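PDB 6Z16: multisubunit Na+/H+ antiporter, D subunit from Anoxybacillus flavithermus, which is a membrane-embedded subunit of an Mrp-type complex that probably exchanges sodium ions for protons across the cell membrane. Local coordinates for residues D[47-51]-D[74-80]; D[323-327]-D[473-478]; D[373-378]-D[422-426]. All blocks are in the same frame, centred on the assembly; numbering follows the deposited sequence.

Contact 1. Residues D[47-51]-D[74-80]; sequences LLHRV and SDSLSAL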
ATOM      1  N   LEU D  47     -41.200  32.361  29.001  1.00 34.78           N
ATOM      2  CA  LEU D  47     -41.782  31.024  29.102  1.00 37.37           C
ATOM      3  C   LEU D  47     -43.069  31.033  29.916  1.00 34.36           C
ATOM      4  O   LEU D  47     -44.027  30.325  29.579  1.00 29.57           O
ATOM      5  CB  LEU D  47     -40.772  30.053  29.713  1.00 38.45           C
ATOM      6  CG  LEU D  47     -41.263  28.617  29.901  1.00 35.49           C
ATOM      7  CD1 LEU D  47     -41.654  28.007  28.573  1.00 47.92           C
ATOM      8  CD2 LEU D  47     -40.221  27.781  30.595  1.00 87.23           C
ATOM      9  N   LEU D  48     -43.111  31.836  30.983  1.00 37.37           N
ATOM     10  CA  LEU D  48     -44.321  31.924  31.796  1.00 33.92           C
ATOM     11  C   LEU D  48     -45.471  32.574  31.029  1.00 30.06           C
ATOM     12  O   LEU D  48     -46.616  32.113  31.116  1.00 27.46           O
ATOM     13  CB  LEU D  48     -44.020  32.675  33.090  1.00 31.39           C
ATOM     14  CG  LEU D  48     -45.173  32.807  34.080  1.00 39.84           C
ATOM     15  CD1 LEU D  48     -45.706  31.456  34.491  1.00 38.30           C
ATOM     16  CD2 LEU D  48     -44.702  33.562  35.287  1.00 29.03           C
ATOM     17  N   HIS D  49     -45.184  33.612  30.236  1.00 26.51           N
ATOM     18  CA  HIS D  49     -46.230  34.160  29.374  1.00 26.02           C
ATOM     19  C   HIS D  49     -46.649  33.176  28.288  1.00 28.90           C
ATOM     20  O   HIS D  49     -47.829  33.138  27.911  1.00 30.48           O
ATOM     21  CB  HIS D  49     -45.784  35.473  28.734  1.00 42.72           C
ATOM     22  CG  HIS D  49     -46.828  36.096  27.859  1.00 47.63           C
ATOM     23  ND1 HIS D  49     -46.905  35.856  26.503  1.00 39.47           N
ATOM     24  CD2 HIS D  49     -47.869  36.908  28.153  1.00 46.93           C
ATOM     25  CE1 HIS D  49     -47.929  36.518  25.998  1.00 37.74           C
ATOM     26  NE2 HIS D  49     -48.533  37.160  26.978  1.00 44.11           N
ATOM     27  N   ARG D  50     -45.709  32.368  27.792  1.00 26.77           N
ATOM     28  CA  ARG D  50     -46.030  31.375  26.774  1.00 29.79           C
ATOM     29  C   ARG D  50     -46.961  30.300  27.317  1.00 39.62           C
ATOM     30  O   ARG D  50     -47.943  29.935  26.663  1.00 32.87           O
ATOM     31  CB  ARG D  50     -44.739  30.760  26.242  1.00 35.94           C
ATOM     32  CG  ARG D  50     -44.922  29.727  25.158  1.00 36.65           C
ATOM     33  CD  ARG D  50     -45.492  30.329  23.900  1.00 50.09           C
ATOM     34  NE  ARG D  50     -45.550  29.348  22.825  1.00 68.96           N
ATOM     35  CZ  ARG D  50     -46.174  29.537  21.671  1.00 76.41           C
ATOM     36  NH1 ARG D  50     -46.810  30.675  21.436  1.00 76.38           N
ATOM     37  NH2 ARG D  50     -46.169  28.584  20.752  1.00 78.34           N
ATOM     38  N   VAL D  51     -46.685  29.798  28.523  1.00 46.32           N
ATOM     39  CA  VAL D  51     -47.559  28.785  29.108  1.00 45.75           C
ATOM     40  C   VAL D  51     -48.856  29.388  29.625  1.00 50.26           C
ATOM     41  O   VAL D  51     -49.828  28.651  29.824  1.00 55.26           O
ATOM     42  CB  VAL D  51     -46.872  27.998  30.239  1.00 39.09           C
ATOM     43  CG1 VAL D  51     -45.609  27.355  29.742  1.00 42.28           C
ATOM     44  CG2 VAL D  51     -46.570  28.868  31.427  1.00 40.19           C
ATOM     45  N   SER D  74     -43.383  21.711  30.521  1.00 38.54           N
ATOM     46  CA  SER D  74     -43.542  22.910  31.327  1.00 39.41           C
ATOM     47  C   SER D  74     -45.028  23.215  31.420  1.00 33.18           C
ATOM     48  O   SER D  74     -45.667  23.556  30.416  1.00 29.78           O
ATOM     49  CB  SER D  74     -42.775  24.088  30.738  1.00 50.11           C
ATOM     50  OG  SER D  74     -42.916  25.227  31.559  1.00 51.93           O
ATOM     51  N   ASP D  75     -45.579  23.025  32.613  1.00 38.04           N
ATOM     52  CA  ASP D  75     -46.878  23.547  32.990  1.00 40.36           C
ATOM     53  C   ASP D  75     -46.665  24.872  33.718  1.00 44.98           C
ATOM     54  O   ASP D  75     -45.557  25.412  33.744  1.00 44.27           O
ATOM     55  CB  ASP D  75     -47.644  22.521  33.821  1.00 61.24           C
ATOM     56  CG  ASP D  75     -46.831  21.977  34.977  1.00 95.05           C
ATOM     57  OD1 ASP D  75     -45.623  22.278  35.062  1.00 97.60           O
ATOM     58  OD2 ASP D  75     -47.406  21.247  35.809  1.00 96.56           O
ATOM     59  N   SER D  76     -47.720  25.412  34.321  1.00 37.95           N
ATOM     60  CA  SER D  76     -47.607  26.748  34.885  1.00 39.26           C
ATOM     61  C   SER D  76     -46.845  26.754  36.203  1.00 40.68           C
ATOM     62  O   SER D  76     -46.133  27.723  36.493  1.00 49.28           O
ATOM     63  CB  SER D  76     -48.992  27.358  35.060  1.00 37.91           C
ATOM     64  OG  SER D  76     -48.894  28.684  35.535  1.00 41.17           O
ATOM     65  N   LEU D  77     -46.945  25.675  36.981  1.00 38.19           N
ATOM     66  CA  LEU D  77     -46.221  25.593  38.248  1.00 47.16           C
ATOM     67  C   LEU D  77     -44.717  25.519  38.035  1.00 58.47           C
ATOM     68  O   LEU D  77     -43.950  26.181  38.748  1.00 60.79           O
ATOM     69  CB  LEU D  77     -46.708  24.388  39.046  1.00 46.39           C
ATOM     70  CG  LEU D  77     -45.982  24.121  40.363  1.00 44.80           C
ATOM     71  CD1 LEU D  77     -46.083  25.302  41.313  1.00 39.52           C
ATOM     72  CD2 LEU D  77     -46.540  22.872  40.993  1.00 37.65           C
ATOM     73  N   SER D  78     -44.278  24.735  37.050  1.00 47.21           N
ATOM     74  CA  SER D  78     -42.852  24.633  36.766  1.00 42.88           C
ATOM     75  C   SER D  78     -42.288  25.935  36.217  1.00 42.41           C
ATOM     76  O   SER D  78     -41.157  26.300  36.547  1.00 35.35           O
ATOM     77  CB  SER D  78     -42.603  23.483  35.799  1.00 42.60           C
ATOM     78  OG  SER D  78     -43.246  23.721  34.567  1.00 47.05           O
ATOM     79  N   ALA D  79     -43.077  26.672  35.428  1.00 41.88           N
ATOM     80  CA  ALA D  79     -42.631  27.966  34.923  1.00 39.84           C
ATOM     81  C   ALA D  79     -42.524  28.995  36.042  1.00 45.85           C
ATOM     82  O   ALA D  79     -41.581  29.801  36.060  1.00 51.71           O
ATOM     83  CB  ALA D  79     -43.580  28.453  33.835  1.00 23.30           C
ATOM     84  N   LEU D  80     -43.471  28.969  36.987  1.00 35.56           N
ATOM     85  CA  LEU D  80     -43.384  29.837  38.160  1.00 38.46           C
ATOM     86  C   LEU D  80     -42.161  29.518  39.006  1.00 35.56           C
ATOM     87  O   LEU D  80     -41.477  30.430  39.489  1.00 32.93           O
ATOM     88  CB  LEU D  80     -44.654  29.708  39.000  1.00 44.44           C
ATOM     89  CG  LEU D  80     -45.929  30.334  38.451  1.00 43.50           C
ATOM     90  CD1 LEU D  80     -47.120  29.867  39.247  1.00 29.29           C
ATOM     91  CD2 LEU D  80     -45.814  31.832  38.518  1.00 41.46           C
TER
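Ala79 sets its methyl group between Leu48 and Val51, three residues apart on helix 26-53. Leu48 sends CD1 to within 3.7 Å of Ala79 CB, and Val51 brings CG2 to 3.9 Å from the same CB. The rotation about CA-CB in Leu48 (chi1 -178°) swings CG away from the backbone N, carrying its methyls toward helix 76-99. There the leucine meets Leu80 at a slant, with Leu48 CD2 3.8 Å from Leu80 CD2. Val51 divides its two branches (chi1 -57°): CG2 faces the first turn of the helix, whereas CG1 packs on Ser74, 3.9 Å from Ser74 O. Leu47 reaches the same serine, its CD2 lying 3.8 Å from Ser74 OG. Replacing Val51 with glycine would probably open a gap beside Ala79 and Ser74 and deprive the Ala79 methyl of one of its two flanking groups.

The segment axes run almost antiparallel, at 166°. The chain between the two helices includes the two-stranded antiparallel sheet of 57-60 and 71-74; Ser74 ends the second strand and pairs with Gln57. Asp75 takes the N-cap position of helix 76-99, its OD1 accepting a weak bond from Ser78 N. No hydrogen bond crosses between the segments: Asp75 OD2 turns to a salt bridge with Arg258 and Ser76 OG to Phe469 O, so the interface itself depends on van der Waals fit, chiefly between apolar side chains.

Contact 2. Residues D[323-327]-D[473-478]; sequences VEGTI and AVNVLV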
ATOM      1  N   VAL D 323     -54.112  23.072  47.656  1.00 37.66           N
ATOM      2  CA  VAL D 323     -53.061  23.084  46.643  1.00 39.53           C
ATOM      3  C   VAL D 323     -52.718  24.516  46.252  1.00 47.98           C
ATOM      4  O   VAL D 323     -51.541  24.873  46.095  1.00 49.98           O
ATOM      5  CB  VAL D 323     -53.501  22.242  45.432  1.00 41.97           C
ATOM      6  CG1 VAL D 323     -52.498  22.323  44.317  1.00 54.38           C
ATOM      7  CG2 VAL D 323     -53.676  20.799  45.840  1.00 43.74           C
ATOM      8  N   GLU D 324     -53.738  25.370  46.148  1.00 48.10           N
ATOM      9  CA  GLU D 324     -53.522  26.775  45.833  1.00 39.69           C
ATOM     10  C   GLU D 324     -52.745  27.478  46.937  1.00 39.15           C
ATOM     11  O   GLU D 324     -51.780  28.212  46.665  1.00 44.39           O
ATOM     12  CB  GLU D 324     -54.878  27.427  45.601  1.00 44.84           C
ATOM     13  CG  GLU D 324     -54.827  28.818  45.077  1.00 69.88           C
ATOM     14  CD  GLU D 324     -56.198  29.318  44.707  1.00 89.84           C
ATOM     15  OE1 GLU D 324     -57.180  28.577  44.918  1.00 99.45           O
ATOM     16  OE2 GLU D 324     -56.294  30.445  44.188  1.00 91.12           O
ATOM     17  N   GLY D 325     -53.112  27.206  48.191  1.00 28.34           N
ATOM     18  CA  GLY D 325     -52.411  27.801  49.312  1.00 25.33           C
ATOM     19  C   GLY D 325     -50.967  27.354  49.423  1.00 34.05           C
ATOM     20  O   GLY D 325     -50.082  28.163  49.718  1.00 40.75           O
ATOM     21  N   THR D 326     -50.698  26.075  49.157  1.00 35.15           N
ATOM     22  CA  THR D 326     -49.308  25.645  49.253  1.00 39.26           C
ATOM     23  C   THR D 326     -48.464  26.111  48.068  1.00 31.10           C
ATOM     24  O   THR D 326     -47.260  26.300  48.245  1.00 25.37           O
ATOM     25  CB  THR D 326     -49.202  24.124  49.447  1.00 40.65           C
ATOM     26  OG1 THR D 326     -47.838  23.773  49.703  1.00 43.12           O
ATOM     27  CG2 THR D 326     -49.678  23.357  48.251  1.00 38.74           C
ATOM     28  N   ILE D 327     -49.066  26.391  46.903  1.00 31.80           N
ATOM     29  CA  ILE D 327     -48.303  26.997  45.806  1.00 36.11           C
ATOM     30  C   ILE D 327     -47.902  28.433  46.145  1.00 34.76           C
ATOM     31  O   ILE D 327     -46.732  28.824  45.963  1.00 31.26           O
ATOM     32  CB  ILE D 327     -49.094  26.921  44.488  1.00 31.38           C
ATOM     33  CG1 ILE D 327     -49.170  25.482  43.999  1.00 34.15           C
ATOM     34  CG2 ILE D 327     -48.435  27.744  43.409  1.00 34.76           C
ATOM     35  CD1 ILE D 327     -50.156  25.278  42.900  1.00 38.53           C
ATOM     36  N   ALA D 473     -52.155  26.477  37.277  1.00 37.96           N
ATOM     37  CA  ALA D 473     -51.353  25.445  37.929  1.00 38.10           C
ATOM     38  C   ALA D 473     -52.221  24.491  38.742  1.00 35.96           C
ATOM     39  O   ALA D 473     -52.035  23.274  38.678  1.00 35.35           O
ATOM     40  CB  ALA D 473     -50.288  26.087  38.816  1.00 30.27           C
ATOM     41  N   VAL D 474     -53.199  25.021  39.479  1.00 40.08           N
ATOM     42  CA  VAL D 474     -54.117  24.180  40.244  1.00 33.37           C
ATOM     43  C   VAL D 474     -54.999  23.358  39.314  1.00 29.64           C
ATOM     44  O   VAL D 474     -55.239  22.171  39.560  1.00 31.11           O
ATOM     45  CB  VAL D 474     -54.943  25.047  41.212  1.00 33.06           C
ATOM     46  CG1 VAL D 474     -56.091  24.275  41.807  1.00 46.16           C
ATOM     47  CG2 VAL D 474     -54.064  25.532  42.336  1.00 29.11           C
ATOM     48  N   ASN D 475     -55.447  23.952  38.207  1.00 29.47           N
ATOM     49  CA  ASN D 475     -56.261  23.223  37.242  1.00 34.26           C
ATOM     50  C   ASN D 475     -55.508  22.086  36.569  1.00 47.79           C
ATOM     51  O   ASN D 475     -56.143  21.129  36.116  1.00 47.77           O
ATOM     52  CB  ASN D 475     -56.797  24.173  36.178  1.00 36.34           C
ATOM     53  CG  ASN D 475     -57.859  25.090  36.712  1.00 52.71           C
ATOM     54  OD1 ASN D 475     -58.735  24.669  37.464  1.00 55.66           O
ATOM     55  ND2 ASN D 475     -57.789  26.356  36.334  1.00 50.69           N
ATOM     56  N   VAL D 476     -54.180  22.158  36.488  1.00 52.85           N
ATOM     57  CA  VAL D 476     -53.455  21.009  35.952  1.00 48.22           C
ATOM     58  C   VAL D 476     -53.001  20.041  37.048  1.00 41.29           C
ATOM     59  O   VAL D 476     -52.772  18.859  36.757  1.00 50.09           O
ATOM     60  CB  VAL D 476     -52.266  21.456  35.074  1.00 56.83           C
ATOM     61  CG1 VAL D 476     -51.052  21.857  35.896  1.00 50.57           C
ATOM     62  CG2 VAL D 476     -51.924  20.402  34.031  1.00 66.50           C
ATOM     63  N   LEU D 477     -52.913  20.483  38.307  1.00 35.10           N
ATOM     64  CA  LEU D 477     -52.482  19.563  39.359  1.00 26.48           C
ATOM     65  C   LEU D 477     -53.598  18.638  39.825  1.00 34.85           C
ATOM     66  O   LEU D 477     -53.371  17.437  39.994  1.00 41.24           O
ATOM     67  CB  LEU D 477     -51.925  20.328  40.551  1.00 21.74           C
ATOM     68  CG  LEU D 477     -50.553  20.924  40.296  1.00 29.43           C
ATOM     69  CD1 LEU D 477     -50.175  21.820  41.436  1.00 33.35           C
ATOM     70  CD2 LEU D 477     -49.536  19.836  40.083  1.00 28.23           C
ATOM     71  N   VAL D 478     -54.805  19.165  40.053  1.00 42.58           N
ATOM     72  CA  VAL D 478     -55.901  18.323  40.532  1.00 49.65           C
ATOM     73  C   VAL D 478     -56.586  17.568  39.410  1.00 53.15           C
ATOM     74  O   VAL D 478     -57.551  16.836  39.667  1.00 57.06           O
ATOM     75  CB  VAL D 478     -56.960  19.140  41.298  1.00 50.05           C
ATOM     76  CG1 VAL D 478     -56.314  19.880  42.453  1.00 50.89           C
ATOM     77  CG2 VAL D 478     -57.694  20.085  40.367  1.00 45.53           C
TER
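Ile327 and Leu477 adopt the same extended shape: in each, the branch leading to CD1 stands opposite the carbonyl carbon (chi1 -70° and -74°), and the second torsion carries CD1 straight on. The two side chains therefore reach toward each other tip to tip, with Ile327 CD1 3.8 Å from Leu477 CD1. Val323, one turn earlier on helix 320-351, crosses the same leucine at a slant and places CG1 3.7 Å from Leu477 CD1.

The other half of the interface is built round Val474 CG2. This methyl rests on the backbone of the opposite helix, 3.8 Å from Glu324 CA, and also touches Ile327 CD1 at 4.0 Å. Val323 and Val474 slide past each other in opposite directions, while the methyl carbon CB of Ala473 lies at 4.2 Å from Ile327 CD1. Glu324 contributes its CB and CA to this packing; its extended chain takes the carboxylate on to a salt bridge between OE2 and Arg467, one of the residues of helix 463-477 itself.

The two short segments cross at 127°, and the contact is a compact patch of aliphatic side chains. Leu77 of helix 76-99 touches Ile327, Ala473 and Leu477. Helix 249-263 meets Leu477 through Leu257, Arg258 and Thr261, and Leu95 of a neighbouring subunit packs on Glu324.

Contact 3. Residues D[373-378]-D[422-426]; sequences FFIAAL and VMKIF. With PTY (phosphatidylethanolamine), chain S.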
ATOM      1  N   PHE D 373     -35.304  44.435  58.008  1.00 22.87           N
ATOM      2  CA  PHE D 373     -35.406  43.151  58.696  1.00 30.17           C
ATOM      3  C   PHE D 373     -36.713  43.031  59.462  1.00 33.56           C
ATOM      4  O   PHE D 373     -37.256  41.929  59.581  1.00 24.30           O
ATOM      5  CB  PHE D 373     -34.225  42.949  59.646  1.00 42.51           C
ATOM      6  CG  PHE D 373     -34.221  41.606  60.323  1.00 65.17           C
ATOM      7  CD1 PHE D 373     -33.860  40.468  59.622  1.00 66.02           C
ATOM      8  CD2 PHE D 373     -34.593  41.477  61.650  1.00 64.73           C
ATOM      9  CE1 PHE D 373     -33.862  39.232  60.232  1.00 62.10           C
ATOM     10  CE2 PHE D 373     -34.598  40.242  62.263  1.00 65.75           C
ATOM     11  CZ  PHE D 373     -34.233  39.120  61.550  1.00 63.71           C
ATOM     12  N   PHE D 374     -37.228  44.151  59.974  1.00 34.31           N
ATOM     13  CA  PHE D 374     -38.528  44.158  60.641  1.00 24.55           C
ATOM     14  C   PHE D 374     -39.651  43.784  59.676  1.00 20.94           C
ATOM     15  O   PHE D 374     -40.506  42.941  59.991  1.00 18.42           O
ATOM     16  CB  PHE D 374     -38.757  45.538  61.259  1.00 43.98           C
ATOM     17  CG  PHE D 374     -40.031  45.662  62.040  1.00 64.24           C
ATOM     18  CD1 PHE D 374     -40.154  45.087  63.292  1.00 63.81           C
ATOM     19  CD2 PHE D 374     -41.094  46.385  61.534  1.00 61.49           C
ATOM     20  CE1 PHE D 374     -41.323  45.211  64.011  1.00 52.15           C
ATOM     21  CE2 PHE D 374     -42.258  46.515  62.252  1.00 57.06           C
ATOM     22  CZ  PHE D 374     -42.374  45.923  63.487  1.00 55.56           C
ATOM     23  N   ILE D 375     -39.652  44.389  58.484  1.00 19.19           N
ATOM     24  CA  ILE D 375     -40.655  44.042  57.478  1.00 24.94           C
ATOM     25  C   ILE D 375     -40.466  42.611  56.975  1.00 35.89           C
ATOM     26  O   ILE D 375     -41.448  41.903  56.717  1.00 33.54           O
ATOM     27  CB  ILE D 375     -40.624  45.077  56.336  1.00 32.87           C
ATOM     28  CG1 ILE D 375     -40.949  46.459  56.887  1.00 41.69           C
ATOM     29  CG2 ILE D 375     -41.630  44.756  55.244  1.00 30.34           C
ATOM     30  CD1 ILE D 375     -42.318  46.553  57.520  1.00 43.92           C
ATOM     31  N   ALA D 376     -39.216  42.137  56.896  1.00 42.45           N
ATOM     32  CA  ALA D 376     -38.957  40.761  56.477  1.00 43.38           C
ATOM     33  C   ALA D 376     -39.465  39.751  57.500  1.00 41.71           C
ATOM     34  O   ALA D 376     -40.036  38.720  57.130  1.00 36.09           O
ATOM     35  CB  ALA D 376     -37.463  40.565  56.237  1.00 47.61           C
ATOM     36  N   ALA D 377     -39.296  40.055  58.789  1.00 40.06           N
ATOM     37  CA  ALA D 377     -39.797  39.197  59.857  1.00 43.88           C
ATOM     38  C   ALA D 377     -41.318  39.129  59.856  1.00 38.70           C
ATOM     39  O   ALA D 377     -41.906  38.040  59.948  1.00 34.05           O
ATOM     40  CB  ALA D 377     -39.289  39.712  61.201  1.00 50.95           C
ATOM     41  N   LEU D 378     -41.973  40.289  59.737  1.00 42.19           N
ATOM     42  CA  LEU D 378     -43.433  40.295  59.722  1.00 39.96           C
ATOM     43  C   LEU D 378     -43.993  39.662  58.457  1.00 40.32           C
ATOM     44  O   LEU D 378     -45.107  39.134  58.475  1.00 36.77           O
ATOM     45  CB  LEU D 378     -43.965  41.715  59.865  1.00 34.26           C
ATOM     46  CG  LEU D 378     -43.667  42.473  61.147  1.00 34.08           C
ATOM     47  CD1 LEU D 378     -44.261  43.846  61.015  1.00 42.81           C
ATOM     48  CD2 LEU D 378     -44.225  41.754  62.349  1.00 31.31           C
ATOM     49  N   VAL D 422     -37.963  35.120  64.909  1.00 34.12           N
ATOM     50  CA  VAL D 422     -37.354  36.214  64.148  1.00 33.31           C
ATOM     51  C   VAL D 422     -37.469  37.550  64.888  1.00 31.90           C
ATOM     52  O   VAL D 422     -36.563  38.396  64.809  1.00 35.62           O
ATOM     53  CB  VAL D 422     -37.945  36.280  62.730  1.00 50.87           C
ATOM     54  CG1 VAL D 422     -37.571  35.034  61.977  1.00 52.09           C
ATOM     55  CG2 VAL D 422     -39.442  36.415  62.773  1.00 61.92           C
ATOM     56  N   MET D 423     -38.522  37.746  65.677  1.00 33.41           N
ATOM     57  CA  MET D 423     -38.616  38.978  66.434  1.00 33.17           C
ATOM     58  C   MET D 423     -37.712  38.952  67.654  1.00 38.03           C
ATOM     59  O   MET D 423     -37.348  40.013  68.154  1.00 46.56           O
ATOM     60  CB  MET D 423     -40.065  39.228  66.836  1.00 58.50           C
ATOM     61  CG  MET D 423     -40.367  40.663  67.198  1.00 76.63           C
ATOM     62  SD  MET D 423     -40.051  41.715  65.776  1.00 75.56           S
ATOM     63  CE  MET D 423     -41.327  41.131  64.671  1.00 69.62           C
ATOM     64  N   LYS D 424     -37.329  37.767  68.128  1.00 44.42           N
ATOM     65  CA  LYS D 424     -36.265  37.665  69.115  1.00 46.53           C
ATOM     66  C   LYS D 424     -34.957  38.184  68.551  1.00 43.31           C
ATOM     67  O   LYS D 424     -34.231  38.923  69.238  1.00 41.85           O
ATOM     68  CB  LYS D 424     -36.121  36.215  69.565  1.00 50.72           C
ATOM     69  CG  LYS D 424     -34.965  35.938  70.496  1.00 65.84           C
ATOM     70  CD  LYS D 424     -34.999  34.492  70.940  1.00 69.59           C
ATOM     71  CE  LYS D 424     -34.677  33.570  69.787  1.00 60.19           C
ATOM     72  NZ  LYS D 424     -34.623  32.157  70.226  1.00 52.43           N
ATOM     73  N   ILE D 425     -34.666  37.840  67.285  1.00 45.52           N
ATOM     74  CA  ILE D 425     -33.494  38.413  66.604  1.00 48.37           C
ATOM     75  C   ILE D 425     -33.595  39.934  66.539  1.00 42.38           C
ATOM     76  O   ILE D 425     -32.647  40.650  66.888  1.00 35.90           O
ATOM     77  CB  ILE D 425     -33.319  37.826  65.192  1.00 46.20           C
ATOM     78  CG1 ILE D 425     -33.058  36.331  65.229  1.00 52.32           C
ATOM     79  CG2 ILE D 425     -32.155  38.496  64.487  1.00 19.53           C
ATOM     80  CD1 ILE D 425     -33.099  35.703  63.861  1.00 44.46           C
ATOM     81  N   PHE D 426     -34.764  40.445  66.128  1.00 43.55           N
ATOM     82  CA  PHE D 426     -34.936  41.891  65.960  1.00 35.75           C
ATOM     83  C   PHE D 426     -34.860  42.647  67.283  1.00 25.89           C
ATOM     84  O   PHE D 426     -34.204  43.688  67.369  1.00 22.80           O
ATOM     85  CB  PHE D 426     -36.262  42.194  65.265  1.00 34.41           C
ATOM     86  CG  PHE D 426     -36.553  43.663  65.141  1.00 46.89           C
ATOM     87  CD1 PHE D 426     -35.862  44.442  64.235  1.00 46.96           C
ATOM     88  CD2 PHE D 426     -37.521  44.266  65.928  1.00 52.49           C
ATOM     89  CE1 PHE D 426     -36.116  45.793  64.123  1.00 51.07           C
ATOM     90  CE2 PHE D 426     -37.781  45.616  65.820  1.00 43.08           C
ATOM     91  CZ  PHE D 426     -37.079  46.377  64.913  1.00 46.92           C
TER
HETATM   92  C1  PTY S 905     -37.663  56.827  60.295  1.00104.06           C
HETATM   93  C2  PTY S 905     -31.711  59.607  60.739  1.00136.19           C
HETATM   94  C3  PTY S 905     -31.975  58.377  61.634  1.00137.73           C
HETATM   95  O4  PTY S 905     -38.747  56.086  59.689  1.00 95.90           O
HETATM   96  C5  PTY S 905     -35.184  56.783  60.622  1.00114.47           C
HETATM   97  C6  PTY S 905     -36.384  56.074  60.053  1.00112.52           C
HETATM   98  O7  PTY S 905     -36.187  55.949  58.609  1.00104.54           O
HETATM   99  C8  PTY S 905     -35.600  54.829  58.160  1.00 99.17           C
HETATM  100  O10 PTY S 905     -35.199  53.952  58.872  1.00111.04           O
HETATM  101  C11 PTY S 905     -35.526  54.807  56.665  1.00 78.33           C
HETATM  102  C12 PTY S 905     -36.082  53.516  56.087  1.00 68.30           C
HETATM  103  C13 PTY S 905     -37.529  53.283  56.462  1.00 61.30           C
HETATM  104  C14 PTY S 905     -38.093  51.964  55.968  1.00 68.48           C
HETATM  105  C15 PTY S 905     -39.548  51.758  56.353  1.00 84.10           C
HETATM  106  C16 PTY S 905     -39.975  50.302  56.399  1.00109.43           C
HETATM  107  C17 PTY S 905     -40.684  49.799  55.155  1.00129.80           C
HETATM  108  C18 PTY S 905     -42.189  50.040  55.150  1.00133.67           C
HETATM  109  C19 PTY S 905     -42.925  49.219  54.099  1.00136.30           C
HETATM  110  C20 PTY S 905     -44.437  49.358  54.127  1.00132.33           C
HETATM  111  C21 PTY S 905     -45.139  48.565  53.036  1.00121.93           C
HETATM  112  C22 PTY S 905     -46.589  48.966  52.814  1.00122.71           C
HETATM  113  C23 PTY S 905     -47.107  48.624  51.426  1.00122.63           C
HETATM  114  C24 PTY S 905     -48.568  48.976  51.189  1.00128.85           C
HETATM  115  C25 PTY S 905     -48.883  50.465  51.202  1.00134.23           C
HETATM  116  C26 PTY S 905     -50.362  50.759  50.988  1.00134.65           C
HETATM  117  C27 PTY S 905     -50.743  52.230  51.074  1.00128.98           C
HETATM  118  C28 PTY S 905     -52.239  52.464  50.930  1.00119.12           C
HETATM  119  C29 PTY S 905     -52.615  53.922  50.841  1.00104.29           C
HETATM  120  C30 PTY S 905     -39.462  55.304  60.494  1.00 89.56           C
HETATM  121  C31 PTY S 905     -40.578  54.631  59.753  1.00 76.60           C
HETATM  122  O30 PTY S 905     -39.236  55.170  61.663  1.00 89.52           O
HETATM  123  C32 PTY S 905     -40.442  53.118  59.691  1.00 66.48           C
HETATM  124  C33 PTY S 905     -40.910  52.429  60.954  1.00 56.94           C
HETATM  125  C34 PTY S 905     -42.362  51.991  60.924  1.00 64.13           C
HETATM  126  C35 PTY S 905     -42.630  50.728  60.123  1.00 60.87           C
HETATM  127  C36 PTY S 905     -44.065  50.245  60.254  1.00 51.23           C
HETATM  128  C37 PTY S 905     -44.385  48.965  59.500  1.00 56.00           C
HETATM  129  C38 PTY S 905     -45.809  48.486  59.724  1.00 60.67           C
HETATM  130  C39 PTY S 905     -46.115  47.115  59.144  1.00 84.77           C
HETATM  131  C40 PTY S 905     -46.156  47.060  57.627  1.00120.13           C
HETATM  132  C41 PTY S 905     -47.264  47.896  57.003  1.00136.15           C
HETATM  133  P1  PTY S 905     -34.066  57.368  62.972  1.00136.02           P
HETATM  134  O11 PTY S 905     -33.365  58.448  62.033  1.00139.51           O
HETATM  135  O12 PTY S 905     -33.035  56.269  63.226  1.00124.22           O
HETATM  136  O13 PTY S 905     -34.626  57.992  64.189  1.00133.03           O
HETATM  137  O14 PTY S 905     -35.217  56.722  62.061  1.00121.66           O
HETATM  138  N1  PTY S 905     -31.532  59.165  59.355  1.00135.39           N
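The carbonyl oxygen of Val422 accepts the helical bond from Phe426 N at 3.0 Å and also meets the ring of Phe373, whose CE2 lies 3.7 Å from Val422 O. The contact joins an antiparallel pair of transmembrane helices, 367-381 and 405-429, within the antiporter-like helical bundle shared with complex I; the short segments run at 166°. Three phenylalanines dominate the packing. Phe373 reaches across with CG turned away from its backbone N (chi1 -176°), meeting Phe426 CB at its ring edge, while Ile425 CG2 approaches Phe373 CZ to 3.7 Å.

Phe374 CD1 lies 3.5 Å above one face of the Phe426 ring, offset toward the rim; the ring planes are inclined at 45°. Phe374 CB makes a CH-pi contact 4.3 Å from the Phe426 ring centroid. Met423 bends at its second and third torsions, which brings SD obliquely to the Phe374 ring in a Met-aromatic contact and CE to Leu378 CD2. Ala377 CB packs against Val422 CG2 at 3.7 Å. Ile171 of a neighbouring subunit packs on Phe374 and Leu378. Ile375 makes the closest approach to the bound phosphatidylethanolamine, with Ile375 CD1 3.7 Å from lipid acyl carbon C37.

Overall arrangement
Contacts 1 and 2 form one continuous packed region, their centres 13 Å apart. Asp75 OD2 lies 3.7 Å from Val476 CG1, and Ser76 CB 4.0 Å from Ala473 N, so the start of helix 76-99 rests directly on the end of helix 463-477. Contact 3 stands apart, its centre about 33 Å from that of contact 1 and about 30 Å from that of contact 2. Helix 320-351 nevertheless spans the distance, since it carries 323-327 and further along packs Leu340 on Phe373. Contact 3 alone touches phosphatidylethanolamine, through 373-378. In contact 1 the side chain of Leu80 is about 7 Å from a bound phosphatidylethanolamine. In contact 2 the side chain of Ile327 is about 11 Å from a bound phosphatidylethanolamine.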